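PDB 5C2V: hydrazine synthase alpha subunit from Candidatus Kuenenia stuttgartiensis, which catalyses, within the hydrazine synthase complex, the condensation of hydroxylamine made in the gamma subunit with ammonia to give hydrazine, using heme c. Local coordinates for residues D[1-5]-D[17-23]; D[224-230]-D[241-246]; D[296-302]-D[313-319]. One frame throughout, in Å; residues are numbered along the deposited sequence.

Interaction 1 (D[1-5]-D[17-23]); sequences EPVMT and DYSGMSK
Asp-17 turns its carboxylate into the backbone of Val-3 and Met-4. Its CG lies anti to its own backbone N (chi1 177°), and from there OD2 takes the amide of Val-3 at 2.8 Å from N, nearly along the C-O axis and with an N-H...O angle of 152°. The next amide is held less firmly: Met-4 N makes weak bonds to both carboxylate oxygens, 3.1 Å to OD2 and 3.3 Å to OD1. From within the helix, Ser-19 OG and Gly-20 N also bond weakly to OD1. Val-3 sets its two methyls against the first helical turn, CG1 at Ser-19 OG (3.3 Å) and CG2 at Gly-20 CA (3.6 Å). Farther along, Glu-1 and Lys-23 cross at about a right angle. Glu-1 OE2 meets the methylene CE of Lys-23 at 3.5 Å but not NZ, whose partners are Asp-346 and the carbonyl of Pro-344. Met-4 and Thr-5 also pack on the beta and gamma subunits, and Arg-277 of the beta subunit binds Met-4 O. Since Asp-17 immediately precedes helix 18-25 and accepts, if weakly, from Gly-20 N, the geometry is that of a helix N-cap, whose carboxylate also holds the N-terminal segment through Val-3 and Met-4.

Interaction 2 (D[224-230]-D[241-246]); sequences NLSSNFD and FSSVQA
A beta hairpin of the N-terminal, propeller-containing domain pairs strands 228-233 and 239-245, and its open end lies near the middle-domain heme: Gln-245 has its side chain about 5 Å from that cofactor. Phe-229 and Ser-242 form the antiparallel hydrogen-bonded pair, with Phe-229 N to Ser-242 O and Ser-242 N to Phe-229 O both 3.0 Å. On their face, Phe-229 carries CG between its backbone N and carbonyl carbon (chi1 58°), which puts the ring over the neighbouring strand, with Ser-242 CB 3.8 Å from the ring centroid in a CH-pi contact and Val-244 CG2 at the ring edge. Asn-228 and Ser-243, a non-hydrogen-bonded pair, project from the other face. There Ser-243 OG donates to Asn-228 OD1 over 2.8 Å, in the carbonyl plane, while Asn-224 ND2 approaches the same oxygen from above that plane at 3.3 Å. Asn-224 ND2 also gives a 159° bond to Val-244 O, at 3.2 Å, and its OD1 closes an Asx turn with Ser-226 N. Gln-245 NE2 bonds weakly to Ser-243 OG, its OE1 being taken by Thr-544. With two donors gripping Asn-228 OD1 and both ends of the Asn-224 amide engaged, this buried polar cluster probably fixes the amide rotations where the hairpin opens.

Interaction 3 (D[296-302]-D[313-319]); sequences RKIVYVE and LAAVSWD
Tyr-300 lays its ring across the neighbouring strand, over Ala-314. Its CG stands between its backbone N and carbonyl carbon (chi1 61°), which brings one ring face above Ala-314 CB, 3.9 Å from the centroid and 28° off the normal, a CH-pi contact. The backbones beneath form a hydrogen-bonded antiparallel pair: Tyr-300 N to Ala-314 O and Ala-314 N to Tyr-300 O are each 2.9 Å. Ile-298 and Val-316 form the next such pair on the same face. The isoleucine sends CG1 anti to its carbonyl carbon and extends it, so that CD1 meets Trp-318 CE3 at the indole edge, 3.6 Å away. On the opposite face of the sheet, Val-299 CG2 touches Ala-315 CB, and Val-301 CG2 touches Leu-313 CD2. Past the strand end, Trp-318 N still donates to Arg-296 O at 3.0 Å. The Arg-296 chain, extended from CG to NE, crosses Asp-319 at about a right angle. NH1 and OD1 form a salt bridge near the guanidinium plane, though the hydrogen bond within it is weak and bent. NH1 also lies at the edge of the Trp-318 indole, whose plane is turned 53° from the guanidinium. Ile-272 of strand 270-273 packs on Ile-298 and Trp-318, while Asn-250 of the beta subunit binds Trp-318 O. Apolar contacts thus line both faces of this propeller-domain hairpin, whereas its open end pairs opposite charges where little solvent would screen them, which probably helps to compensate the burial of both groups.

Overall arrangement
From the N terminus, interaction 1 closes a short irregular loop by bringing residues 1-5 back onto the start of helix 18-25. Interactions 2 and 3 follow in series, each closing a beta hairpin, so no loop contains or crosses another. The hairpins belong to separate four-stranded antiparallel sheets, consistent with successive propeller blades; their centres lie 18 Å apart and their nearest atoms about 7 Å. Interactions 1 and 3 touch directly: Met-4 and Ser-19 pack on Arg-296, which joins interaction 1 to the open end of hairpin 297-303/312-317, and both contacts meet the beta subunit. Interaction 2 instead lies toward the heme of the middle domain.

Interaction 1 (D[1-5]-D[17-23])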
ATOM      1  N   GLU D   1     -18.743  39.837   6.329  1.00 72.30           N
ATOM      2  CA  GLU D   1     -18.454  39.729   4.904  1.00 76.00           C
ATOM      3  C   GLU D   1     -19.183  38.546   4.276  1.00 79.15           C
ATOM      4  O   GLU D   1     -19.454  37.552   4.950  1.00 76.70           O
ATOM      5  CB  GLU D   1     -16.947  39.591   4.667  1.00 81.80           C
ATOM      6  CG  GLU D   1     -16.129  40.807   5.068  1.00 84.29           C
ATOM      7  CD  GLU D   1     -15.555  40.689   6.465  1.00 98.70           C
ATOM      8  OE1 GLU D   1     -14.498  41.301   6.726  1.00 95.10           O
ATOM      9  OE2 GLU D   1     -16.158  39.984   7.302  1.00 96.13           O
ATOM     10  N   PRO D   2     -19.515  38.656   2.980  1.00 78.41           N
ATOM     11  CA  PRO D   2     -20.085  37.527   2.239  1.00 86.01           C
ATOM     12  C   PRO D   2     -19.031  36.461   1.942  1.00 84.44           C
ATOM     13  O   PRO D   2     -17.887  36.802   1.641  1.00 72.23           O
ATOM     14  CB  PRO D   2     -20.589  38.177   0.949  1.00 64.68           C
ATOM     15  CG  PRO D   2     -19.707  39.363   0.765  1.00 68.95           C
ATOM     16  CD  PRO D   2     -19.425  39.871   2.151  1.00 73.26           C
ATOM     17  N   VAL D   3     -19.411  35.190   2.030  1.00 71.71           N
ATOM     18  CA  VAL D   3     -18.475  34.101   1.768  1.00 76.36           C
ATOM     19  C   VAL D   3     -18.980  33.181   0.660  1.00 60.90           C
ATOM     20  O   VAL D   3     -18.444  33.180  -0.449  1.00 61.98           O
ATOM     21  CB  VAL D   3     -18.208  33.265   3.037  1.00 72.79           C
ATOM     22  CG1 VAL D   3     -17.260  32.117   2.727  1.00 74.85           C
ATOM     23  CG2 VAL D   3     -17.638  34.142   4.140  1.00 69.30           C
ATOM     24  N   MET D   4     -20.011  32.399   0.965  1.00 59.40           N
ATOM     25  CA  MET D   4     -20.561  31.450   0.004  1.00 62.54           C
ATOM     26  C   MET D   4     -21.328  32.172  -1.098  1.00 73.82           C
ATOM     27  O   MET D   4     -21.119  31.917  -2.285  1.00 75.45           O
ATOM     28  CB  MET D   4     -21.470  30.441   0.712  1.00 58.59           C
ATOM     29  CG  MET D   4     -21.970  29.313  -0.175  1.00 44.56           C
ATOM     30  SD  MET D   4     -22.935  28.101   0.748  1.00 60.09           S
ATOM     31  CE  MET D   4     -23.292  26.898  -0.528  1.00 50.03           C
ATOM     32  N   THR D   5     -22.216  33.077  -0.697  1.00 86.51           N
ATOM     33  CA  THR D   5     -23.010  33.851  -1.644  1.00 66.84           C
ATOM     34  C   THR D   5     -22.742  35.343  -1.495  1.00 70.59           C
ATOM     35  O   THR D   5     -21.913  35.756  -0.686  1.00 68.25           O
ATOM     36  CB  THR D   5     -24.518  33.601  -1.457  1.00 67.43           C
ATOM     37  OG1 THR D   5     -24.935  34.105  -0.183  1.00 68.77           O
ATOM     38  CG2 THR D   5     -24.826  32.117  -1.534  1.00 68.54           C
ATOM     39  N   ASP D  17     -26.068  32.500   4.197  1.00 65.41           N
ATOM     40  CA  ASP D  17     -24.651  32.167   4.168  1.00 56.53           C
ATOM     41  C   ASP D  17     -24.138  32.055   5.598  1.00 66.60           C
ATOM     42  O   ASP D  17     -23.985  33.055   6.293  1.00 71.22           O
ATOM     43  CB  ASP D  17     -23.872  33.226   3.382  1.00 60.36           C
ATOM     44  CG  ASP D  17     -22.375  32.973   3.371  1.00 76.11           C
ATOM     45  OD1 ASP D  17     -21.956  31.817   3.586  1.00 86.82           O
ATOM     46  OD2 ASP D  17     -21.616  33.937   3.132  1.00 69.98           O
ATOM     47  N   TYR D  18     -23.848  30.828   6.018  1.00 70.92           N
ATOM     48  CA  TYR D  18     -23.504  30.551   7.408  1.00 64.93           C
ATOM     49  C   TYR D  18     -22.137  31.112   7.775  1.00 72.61           C
ATOM     50  O   TYR D  18     -21.998  31.851   8.750  1.00 79.93           O
ATOM     51  CB  TYR D  18     -23.544  29.044   7.674  1.00 63.90           C
ATOM     52  CG  TYR D  18     -22.855  28.622   8.952  1.00 83.13           C
ATOM     53  CD1 TYR D  18     -21.548  28.150   8.937  1.00 78.86           C
ATOM     54  CD2 TYR D  18     -23.509  28.696  10.175  1.00 83.35           C
ATOM     55  CE1 TYR D  18     -20.912  27.766  10.101  1.00 71.48           C
ATOM     56  CE2 TYR D  18     -22.882  28.312  11.346  1.00 81.45           C
ATOM     57  CZ  TYR D  18     -21.584  27.848  11.302  1.00 82.65           C
ATOM     58  OH  TYR D  18     -20.953  27.464  12.464  1.00 70.58           O
ATOM     59  N   SER D  19     -21.131  30.755   6.984  1.00 70.28           N
ATOM     60  CA  SER D  19     -19.770  31.217   7.214  1.00 72.82           C
ATOM     61  C   SER D  19     -19.669  32.728   7.045  1.00 66.76           C
ATOM     62  O   SER D  19     -18.779  33.365   7.605  1.00 75.29           O
ATOM     63  CB  SER D  19     -18.800  30.509   6.267  1.00 77.21           C
ATOM     64  OG  SER D  19     -19.220  30.641   4.920  1.00 91.12           O
ATOM     65  N   GLY D  20     -20.588  33.295   6.270  1.00 78.30           N
ATOM     66  CA  GLY D  20     -20.639  34.731   6.077  1.00 78.85           C
ATOM     67  C   GLY D  20     -21.236  35.454   7.268  1.00 72.20           C
ATOM     68  O   GLY D  20     -20.723  36.488   7.698  1.00 76.45           O
ATOM     69  N   MET D  21     -22.323  34.907   7.804  1.00 65.19           N
ATOM     70  CA  MET D  21     -22.985  35.500   8.960  1.00 69.50           C
ATOM     71  C   MET D  21     -22.140  35.352  10.218  1.00 78.16           C
ATOM     72  O   MET D  21     -22.122  36.240  11.069  1.00 86.00           O
ATOM     73  CB  MET D  21     -24.362  34.866   9.183  1.00 83.07           C
ATOM     74  CG  MET D  21     -25.370  35.140   8.079  1.00 93.52           C
ATOM     75  SD  MET D  21     -25.866  36.868   7.967  1.00 79.94           S
ATOM     76  CE  MET D  21     -26.804  37.051   9.482  1.00 64.86           C
ATOM     77  N   SER D  22     -21.441  34.227  10.328  1.00 80.67           N
ATOM     78  CA  SER D  22     -20.632  33.931  11.507  1.00 65.88           C
ATOM     79  C   SER D  22     -19.520  34.956  11.722  1.00 76.80           C
ATOM     80  O   SER D  22     -19.074  35.168  12.849  1.00 92.19           O
ATOM     81  CB  SER D  22     -20.032  32.527  11.401  1.00 68.25           C
ATOM     82  OG  SER D  22     -21.046  31.536  11.389  1.00 63.48           O
ATOM     83  N   LYS D  23     -19.077  35.591  10.642  1.00 64.79           N
ATOM     84  CA  LYS D  23     -18.014  36.586  10.730  1.00 85.26           C
ATOM     85  C   LYS D  23     -18.522  37.872  11.385  1.00 83.07           C
ATOM     86  O   LYS D  23     -17.795  38.527  12.134  1.00100.26           O
ATOM     87  CB  LYS D  23     -17.443  36.880   9.340  1.00 77.13           C
ATOM     88  CG  LYS D  23     -16.846  35.658   8.651  1.00 84.33           C
ATOM     89  CD  LYS D  23     -16.293  35.991   7.275  1.00 89.79           C
ATOM     90  CE  LYS D  23     -14.945  36.688   7.368  1.00 84.49           C
ATOM     91  NZ  LYS D  23     -13.898  35.789   7.931  1.00 64.76           N
TER

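Interaction 2 (D[224-230]-D[241-246])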
ATOM      1  N   ASN D 224     -22.762   2.201  13.870  1.00 62.78           N
ATOM      2  CA  ASN D 224     -21.448   1.622  13.550  1.00 46.62           C
ATOM      3  C   ASN D 224     -20.888   0.717  14.653  1.00 53.07           C
ATOM      4  O   ASN D 224     -20.947   1.052  15.836  1.00 58.94           O
ATOM      5  CB  ASN D 224     -20.442   2.745  13.264  1.00 41.46           C
ATOM      6  CG  ASN D 224     -19.135   2.236  12.666  1.00 51.47           C
ATOM      7  OD1 ASN D 224     -18.899   1.033  12.573  1.00 48.97           O
ATOM      8  ND2 ASN D 224     -18.270   3.167  12.272  1.00 41.08           N
ATOM      9  N   LEU D 225     -20.347  -0.431  14.246  1.00 50.44           N
ATOM     10  CA  LEU D 225     -19.790  -1.408  15.182  1.00 48.51           C
ATOM     11  C   LEU D 225     -18.446  -0.962  15.750  1.00 47.75           C
ATOM     12  O   LEU D 225     -17.965  -1.519  16.738  1.00 44.08           O
ATOM     13  CB  LEU D 225     -19.643  -2.773  14.508  1.00 49.26           C
ATOM     14  CG  LEU D 225     -20.909  -3.632  14.474  1.00 46.69           C
ATOM     15  CD1 LEU D 225     -20.646  -4.968  13.800  1.00 59.88           C
ATOM     16  CD2 LEU D 225     -21.439  -3.839  15.881  1.00 53.01           C
ATOM     17  N   SER D 226     -17.840   0.037  15.119  1.00 48.73           N
ATOM     18  CA  SER D 226     -16.658   0.677  15.679  1.00 45.40           C
ATOM     19  C   SER D 226     -17.011   2.104  16.073  1.00 50.23           C
ATOM     20  O   SER D 226     -18.140   2.549  15.871  1.00 70.05           O
ATOM     21  CB  SER D 226     -15.492   0.654  14.689  1.00 71.12           C
ATOM     22  OG  SER D 226     -14.910  -0.638  14.622  1.00 49.97           O
ATOM     23  N   SER D 227     -16.041   2.823  16.624  1.00 43.79           N
ATOM     24  CA  SER D 227     -16.317   4.105  17.262  1.00 60.44           C
ATOM     25  C   SER D 227     -16.581   5.253  16.290  1.00 62.98           C
ATOM     26  O   SER D 227     -15.785   5.521  15.391  1.00 55.12           O
ATOM     27  CB  SER D 227     -15.157   4.482  18.184  1.00 48.63           C
ATOM     28  OG  SER D 227     -15.039   3.563  19.257  1.00 66.50           O
ATOM     29  N   ASN D 228     -17.714   5.921  16.487  1.00 63.73           N
ATOM     30  CA  ASN D 228     -17.981   7.213  15.863  1.00 57.86           C
ATOM     31  C   ASN D 228     -17.810   8.303  16.910  1.00 60.68           C
ATOM     32  O   ASN D 228     -18.350   8.196  18.012  1.00 57.54           O
ATOM     33  CB  ASN D 228     -19.387   7.261  15.264  1.00 69.27           C
ATOM     34  CG  ASN D 228     -19.504   6.467  13.980  1.00 64.13           C
ATOM     35  OD1 ASN D 228     -18.522   6.275  13.266  1.00 76.52           O
ATOM     36  ND2 ASN D 228     -20.712   6.009  13.676  1.00 51.78           N
ATOM     37  N   PHE D 229     -17.059   9.348  16.581  1.00 38.42           N
ATOM     38  CA  PHE D 229     -16.708  10.340  17.591  1.00 35.62           C
ATOM     39  C   PHE D 229     -16.428  11.733  17.039  1.00 43.66           C
ATOM     40  O   PHE D 229     -16.438  11.951  15.828  1.00 45.75           O
ATOM     41  CB  PHE D 229     -15.491   9.854  18.380  1.00 59.12           C
ATOM     42  CG  PHE D 229     -14.280   9.584  17.527  1.00 43.86           C
ATOM     43  CD1 PHE D 229     -14.116   8.359  16.898  1.00 50.86           C
ATOM     44  CD2 PHE D 229     -13.299  10.548  17.366  1.00 55.22           C
ATOM     45  CE1 PHE D 229     -13.003   8.107  16.118  1.00 52.02           C
ATOM     46  CE2 PHE D 229     -12.183  10.302  16.587  1.00 57.73           C
ATOM     47  CZ  PHE D 229     -12.036   9.078  15.963  1.00 53.75           C
ATOM     48  N   ASP D 230     -16.157  12.657  17.958  1.00 48.71           N
ATOM     49  CA  ASP D 230     -15.874  14.059  17.647  1.00 57.91           C
ATOM     50  C   ASP D 230     -16.876  14.698  16.684  1.00 58.73           C
ATOM     51  O   ASP D 230     -16.513  15.078  15.571  1.00 62.62           O
ATOM     52  CB  ASP D 230     -14.460  14.188  17.078  1.00 55.56           C
ATOM     53  CG  ASP D 230     -13.390  13.879  18.107  1.00 72.78           C
ATOM     54  OD1 ASP D 230     -13.735  13.352  19.186  1.00 69.55           O
ATOM     55  OD2 ASP D 230     -12.203  14.159  17.838  1.00 56.34           O
ATOM     56  N   PHE D 241     -18.156  14.405  11.616  1.00 52.50           N
ATOM     57  CA  PHE D 241     -17.477  13.589  12.618  1.00 58.60           C
ATOM     58  C   PHE D 241     -16.499  12.574  12.030  1.00 58.66           C
ATOM     59  O   PHE D 241     -16.345  12.465  10.811  1.00 54.92           O
ATOM     60  CB  PHE D 241     -18.508  12.860  13.488  1.00 56.26           C
ATOM     61  CG  PHE D 241     -19.377  11.894  12.728  1.00 53.57           C
ATOM     62  CD1 PHE D 241     -20.471  12.343  12.006  1.00 54.65           C
ATOM     63  CD2 PHE D 241     -19.109  10.534  12.752  1.00 47.05           C
ATOM     64  CE1 PHE D 241     -21.273  11.456  11.311  1.00 44.43           C
ATOM     65  CE2 PHE D 241     -19.910   9.643  12.061  1.00 52.62           C
ATOM     66  CZ  PHE D 241     -20.993  10.105  11.340  1.00 38.28           C
ATOM     67  N   SER D 242     -15.846  11.835  12.921  1.00 59.13           N
ATOM     68  CA  SER D 242     -14.885  10.809  12.534  1.00 44.54           C
ATOM     69  C   SER D 242     -15.491   9.423  12.701  1.00 46.19           C
ATOM     70  O   SER D 242     -16.174   9.146  13.687  1.00 55.75           O
ATOM     71  CB  SER D 242     -13.605  10.927  13.363  1.00 44.64           C
ATOM     72  OG  SER D 242     -13.010  12.203  13.215  1.00 48.19           O
ATOM     73  N   SER D 243     -15.233   8.552  11.732  1.00 39.30           N
ATOM     74  CA  SER D 243     -15.780   7.205  11.747  1.00 54.81           C
ATOM     75  C   SER D 243     -14.685   6.171  11.531  1.00 71.47           C
ATOM     76  O   SER D 243     -13.865   6.301  10.623  1.00 51.48           O
ATOM     77  CB  SER D 243     -16.862   7.055  10.676  1.00 49.93           C
ATOM     78  OG  SER D 243     -17.475   5.779  10.745  1.00 46.26           O
ATOM     79  N   VAL D 244     -14.675   5.140  12.365  1.00 54.38           N
ATOM     80  CA  VAL D 244     -13.704   4.072  12.206  1.00 52.56           C
ATOM     81  C   VAL D 244     -14.307   2.967  11.355  1.00 57.83           C
ATOM     82  O   VAL D 244     -15.222   2.270  11.795  1.00 50.12           O
ATOM     83  CB  VAL D 244     -13.265   3.493  13.566  1.00 54.93           C
ATOM     84  CG1 VAL D 244     -12.321   2.317  13.367  1.00 63.53           C
ATOM     85  CG2 VAL D 244     -12.616   4.570  14.419  1.00 44.37           C
ATOM     86  N   GLN D 245     -13.800   2.798  10.138  1.00 50.18           N
ATOM     87  CA  GLN D 245     -14.262   1.690   9.323  1.00 57.54           C
ATOM     88  C   GLN D 245     -13.211   0.591   9.382  1.00 63.69           C
ATOM     89  O   GLN D 245     -12.184   0.639   8.694  1.00 59.30           O
ATOM     90  CB  GLN D 245     -14.507   2.150   7.883  1.00 56.59           C
ATOM     91  CG  GLN D 245     -15.436   3.354   7.771  1.00 46.60           C
ATOM     92  CD  GLN D 245     -16.884   3.009   8.066  1.00 53.83           C
ATOM     93  OE1 GLN D 245     -17.381   1.962   7.651  1.00 53.41           O
ATOM     94  NE2 GLN D 245     -17.566   3.887   8.793  1.00 60.66           N
ATOM     95  N   ALA D 246     -13.488  -0.386  10.241  1.00 66.47           N
ATOM     96  CA  ALA D 246     -12.630  -1.543  10.459  1.00 39.01           C
ATOM     97  C   ALA D 246     -13.151  -2.858   9.876  1.00 41.29           C
ATOM     98  O   ALA D 246     -12.498  -3.888  10.043  1.00 68.12           O
ATOM     99  CB  ALA D 246     -12.372  -1.711  11.951  1.00 51.86           C
TER

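Interaction 3 (D[296-302]-D[313-319])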
ATOM      1  N   ARG D 296     -13.204  28.162   4.031  1.00 61.97           N
ATOM      2  CA  ARG D 296     -13.998  26.937   4.142  1.00 70.82           C
ATOM      3  C   ARG D 296     -13.144  25.679   4.029  1.00 69.95           C
ATOM      4  O   ARG D 296     -13.296  24.895   3.092  1.00 69.88           O
ATOM      5  CB  ARG D 296     -15.100  26.917   3.080  1.00 60.71           C
ATOM      6  CG  ARG D 296     -16.379  27.615   3.499  1.00 50.20           C
ATOM      7  CD  ARG D 296     -17.313  27.797   2.316  1.00 59.35           C
ATOM      8  NE  ARG D 296     -18.711  27.873   2.728  1.00 62.58           N
ATOM      9  CZ  ARG D 296     -19.586  26.885   2.575  1.00 58.61           C
ATOM     10  NH1 ARG D 296     -19.208  25.745   2.012  1.00 67.16           N
ATOM     11  NH2 ARG D 296     -20.840  27.035   2.980  1.00 61.27           N
ATOM     12  N   LYS D 297     -12.253  25.487   4.994  1.00 65.96           N
ATOM     13  CA  LYS D 297     -11.389  24.316   5.008  1.00 63.99           C
ATOM     14  C   LYS D 297     -11.695  23.425   6.202  1.00 67.42           C
ATOM     15  O   LYS D 297     -11.827  23.906   7.327  1.00 74.24           O
ATOM     16  CB  LYS D 297      -9.916  24.728   5.041  1.00 57.09           C
ATOM     17  CG  LYS D 297      -9.436  25.468   3.805  1.00 67.37           C
ATOM     18  CD  LYS D 297      -7.965  25.832   3.931  1.00 42.14           C
ATOM     19  CE  LYS D 297      -7.461  26.542   2.686  1.00 57.84           C
ATOM     20  NZ  LYS D 297      -6.028  26.927   2.812  1.00 62.41           N
ATOM     21  N   ILE D 298     -11.804  22.126   5.956  1.00 61.56           N
ATOM     22  CA  ILE D 298     -11.891  21.174   7.047  1.00 64.98           C
ATOM     23  C   ILE D 298     -10.486  20.983   7.587  1.00 63.95           C
ATOM     24  O   ILE D 298      -9.598  20.509   6.876  1.00 66.80           O
ATOM     25  CB  ILE D 298     -12.467  19.815   6.602  1.00 54.72           C
ATOM     26  CG1 ILE D 298     -13.837  19.995   5.946  1.00 64.16           C
ATOM     27  CG2 ILE D 298     -12.557  18.861   7.785  1.00 52.58           C
ATOM     28  CD1 ILE D 298     -14.427  18.707   5.411  1.00 49.69           C
ATOM     29  N   VAL D 299     -10.297  21.355   8.847  1.00 60.90           N
ATOM     30  CA  VAL D 299      -9.001  21.256   9.500  1.00 47.18           C
ATOM     31  C   VAL D 299      -9.088  20.213  10.597  1.00 61.67           C
ATOM     32  O   VAL D 299      -9.939  20.301  11.482  1.00 60.14           O
ATOM     33  CB  VAL D 299      -8.550  22.604  10.093  1.00 50.92           C
ATOM     34  CG1 VAL D 299      -7.277  22.428  10.908  1.00 57.54           C
ATOM     35  CG2 VAL D 299      -8.349  23.630   8.991  1.00 57.81           C
ATOM     36  N   TYR D 300      -8.211  19.219  10.536  1.00 64.50           N
ATOM     37  CA  TYR D 300      -8.298  18.101  11.458  1.00 59.99           C
ATOM     38  C   TYR D 300      -6.936  17.643  11.956  1.00 62.45           C
ATOM     39  O   TYR D 300      -5.899  17.938  11.355  1.00 55.81           O
ATOM     40  CB  TYR D 300      -9.033  16.930  10.799  1.00 44.83           C
ATOM     41  CG  TYR D 300      -8.361  16.379   9.558  1.00 66.89           C
ATOM     42  CD1 TYR D 300      -8.469  17.032   8.336  1.00 57.28           C
ATOM     43  CD2 TYR D 300      -7.641  15.193   9.604  1.00 73.77           C
ATOM     44  CE1 TYR D 300      -7.866  16.526   7.199  1.00 69.49           C
ATOM     45  CE2 TYR D 300      -7.034  14.680   8.472  1.00 57.36           C
ATOM     46  CZ  TYR D 300      -7.150  15.350   7.272  1.00 63.47           C
ATOM     47  OH  TYR D 300      -6.548  14.844   6.144  1.00 59.25           O
ATOM     48  N   VAL D 301      -6.961  16.918  13.066  1.00 57.73           N
ATOM     49  CA  VAL D 301      -5.761  16.335  13.633  1.00 66.50           C
ATOM     50  C   VAL D 301      -5.471  15.010  12.950  1.00 59.48           C
ATOM     51  O   VAL D 301      -6.283  14.075  13.000  1.00 51.87           O
ATOM     52  CB  VAL D 301      -5.894  16.109  15.152  1.00 69.35           C
ATOM     53  CG1 VAL D 301      -4.751  15.246  15.665  1.00 61.12           C
ATOM     54  CG2 VAL D 301      -5.942  17.441  15.883  1.00 66.35           C
ATOM     55  N   GLU D 302      -4.314  14.950  12.300  1.00 63.04           N
ATOM     56  CA  GLU D 302      -3.852  13.730  11.664  1.00 64.21           C
ATOM     57  C   GLU D 302      -2.786  13.096  12.544  1.00 49.46           C
ATOM     58  O   GLU D 302      -1.657  13.583  12.628  1.00 43.30           O
ATOM     59  CB  GLU D 302      -3.305  14.028  10.267  1.00 54.59           C
ATOM     60  CG  GLU D 302      -3.185  12.817   9.361  1.00 59.48           C
ATOM     61  CD  GLU D 302      -2.626  13.173   7.997  1.00 63.06           C
ATOM     62  OE1 GLU D 302      -3.407  13.231   7.024  1.00 60.07           O
ATOM     63  OE2 GLU D 302      -1.401  13.398   7.900  1.00 57.28           O
ATOM     64  N   LEU D 313      -1.347  18.651  11.872  1.00 50.92           N
ATOM     65  CA  LEU D 313      -2.569  19.288  11.392  1.00 60.26           C
ATOM     66  C   LEU D 313      -2.697  19.176   9.877  1.00 51.14           C
ATOM     67  O   LEU D 313      -1.799  19.578   9.138  1.00 52.26           O
ATOM     68  CB  LEU D 313      -2.610  20.762  11.808  1.00 67.81           C
ATOM     69  CG  LEU D 313      -2.740  21.075  13.299  1.00 62.23           C
ATOM     70  CD1 LEU D 313      -2.808  22.578  13.523  1.00 51.11           C
ATOM     71  CD2 LEU D 313      -3.961  20.386  13.891  1.00 47.51           C
ATOM     72  N   ALA D 314      -3.819  18.630   9.420  1.00 52.61           N
ATOM     73  CA  ALA D 314      -4.071  18.500   7.988  1.00 59.99           C
ATOM     74  C   ALA D 314      -5.360  19.216   7.604  1.00 71.65           C
ATOM     75  O   ALA D 314      -6.209  19.477   8.457  1.00 67.61           O
ATOM     76  CB  ALA D 314      -4.135  17.035   7.589  1.00 60.05           C
ATOM     77  N   ALA D 315      -5.506  19.538   6.323  1.00 62.50           N
ATOM     78  CA  ALA D 315      -6.686  20.262   5.867  1.00 66.86           C
ATOM     79  C   ALA D 315      -7.130  19.865   4.461  1.00 69.96           C
ATOM     80  O   ALA D 315      -6.305  19.650   3.573  1.00 74.14           O
ATOM     81  CB  ALA D 315      -6.430  21.762   5.926  1.00 64.35           C
ATOM     82  N   VAL D 316      -8.445  19.775   4.273  1.00 72.16           N
ATOM     83  CA  VAL D 316      -9.030  19.574   2.947  1.00 73.02           C
ATOM     84  C   VAL D 316     -10.274  20.444   2.805  1.00 68.60           C
ATOM     85  O   VAL D 316     -11.103  20.490   3.709  1.00 75.15           O
ATOM     86  CB  VAL D 316      -9.400  18.093   2.682  1.00 66.26           C
ATOM     87  CG1 VAL D 316      -8.154  17.264   2.418  1.00 65.30           C
ATOM     88  CG2 VAL D 316     -10.198  17.514   3.843  1.00 64.77           C
ATOM     89  N   SER D 317     -10.400  21.133   1.674  1.00 68.53           N
ATOM     90  CA  SER D 317     -11.513  22.057   1.459  1.00 63.60           C
ATOM     91  C   SER D 317     -12.863  21.363   1.621  1.00 55.24           C
ATOM     92  O   SER D 317     -13.078  20.276   1.089  1.00 49.78           O
ATOM     93  CB  SER D 317     -11.424  22.697   0.074  1.00 56.98           C
ATOM     94  OG  SER D 317     -11.896  21.813  -0.928  1.00 63.63           O
ATOM     95  N   TRP D 318     -13.764  21.996   2.366  1.00 65.20           N
ATOM     96  CA  TRP D 318     -15.089  21.435   2.602  1.00 57.44           C
ATOM     97  C   TRP D 318     -15.907  21.374   1.318  1.00 49.54           C
ATOM     98  O   TRP D 318     -16.655  20.421   1.093  1.00 44.13           O
ATOM     99  CB  TRP D 318     -15.841  22.249   3.657  1.00 52.75           C
ATOM    100  CG  TRP D 318     -17.326  22.086   3.566  1.00 59.00           C
ATOM    101  CD1 TRP D 318     -18.212  22.961   3.008  1.00 47.33           C
ATOM    102  CD2 TRP D 318     -18.099  20.971   4.027  1.00 57.86           C
ATOM    103  NE1 TRP D 318     -19.489  22.464   3.101  1.00 70.56           N
ATOM    104  CE2 TRP D 318     -19.447  21.244   3.722  1.00 48.09           C
ATOM    105  CE3 TRP D 318     -17.782  19.773   4.672  1.00 51.27           C
ATOM    106  CZ2 TRP D 318     -20.476  20.362   4.040  1.00 49.64           C
ATOM    107  CZ3 TRP D 318     -18.807  18.898   4.988  1.00 56.85           C
ATOM    108  CH2 TRP D 318     -20.137  19.197   4.671  1.00 42.81           C
ATOM    109  N   ASP D 319     -15.759  22.394   0.480  1.00 55.91           N
ATOM    110  CA  ASP D 319     -16.508  22.481  -0.767  1.00 68.39           C
ATOM    111  C   ASP D 319     -16.129  21.355  -1.725  1.00 69.76           C
ATOM    112  O   ASP D 319     -16.997  20.730  -2.335  1.00 67.41           O
ATOM    113  CB  ASP D 319     -16.281  23.840  -1.434  1.00 60.50           C
ATOM    114  CG  ASP D 319     -16.793  24.993  -0.593  1.00 62.09           C
ATOM    115  OD1 ASP D 319     -17.743  24.783   0.191  1.00 56.47           O
ATOM    116  OD2 ASP D 319     -16.246  26.109  -0.716  1.00 67.76           O
TER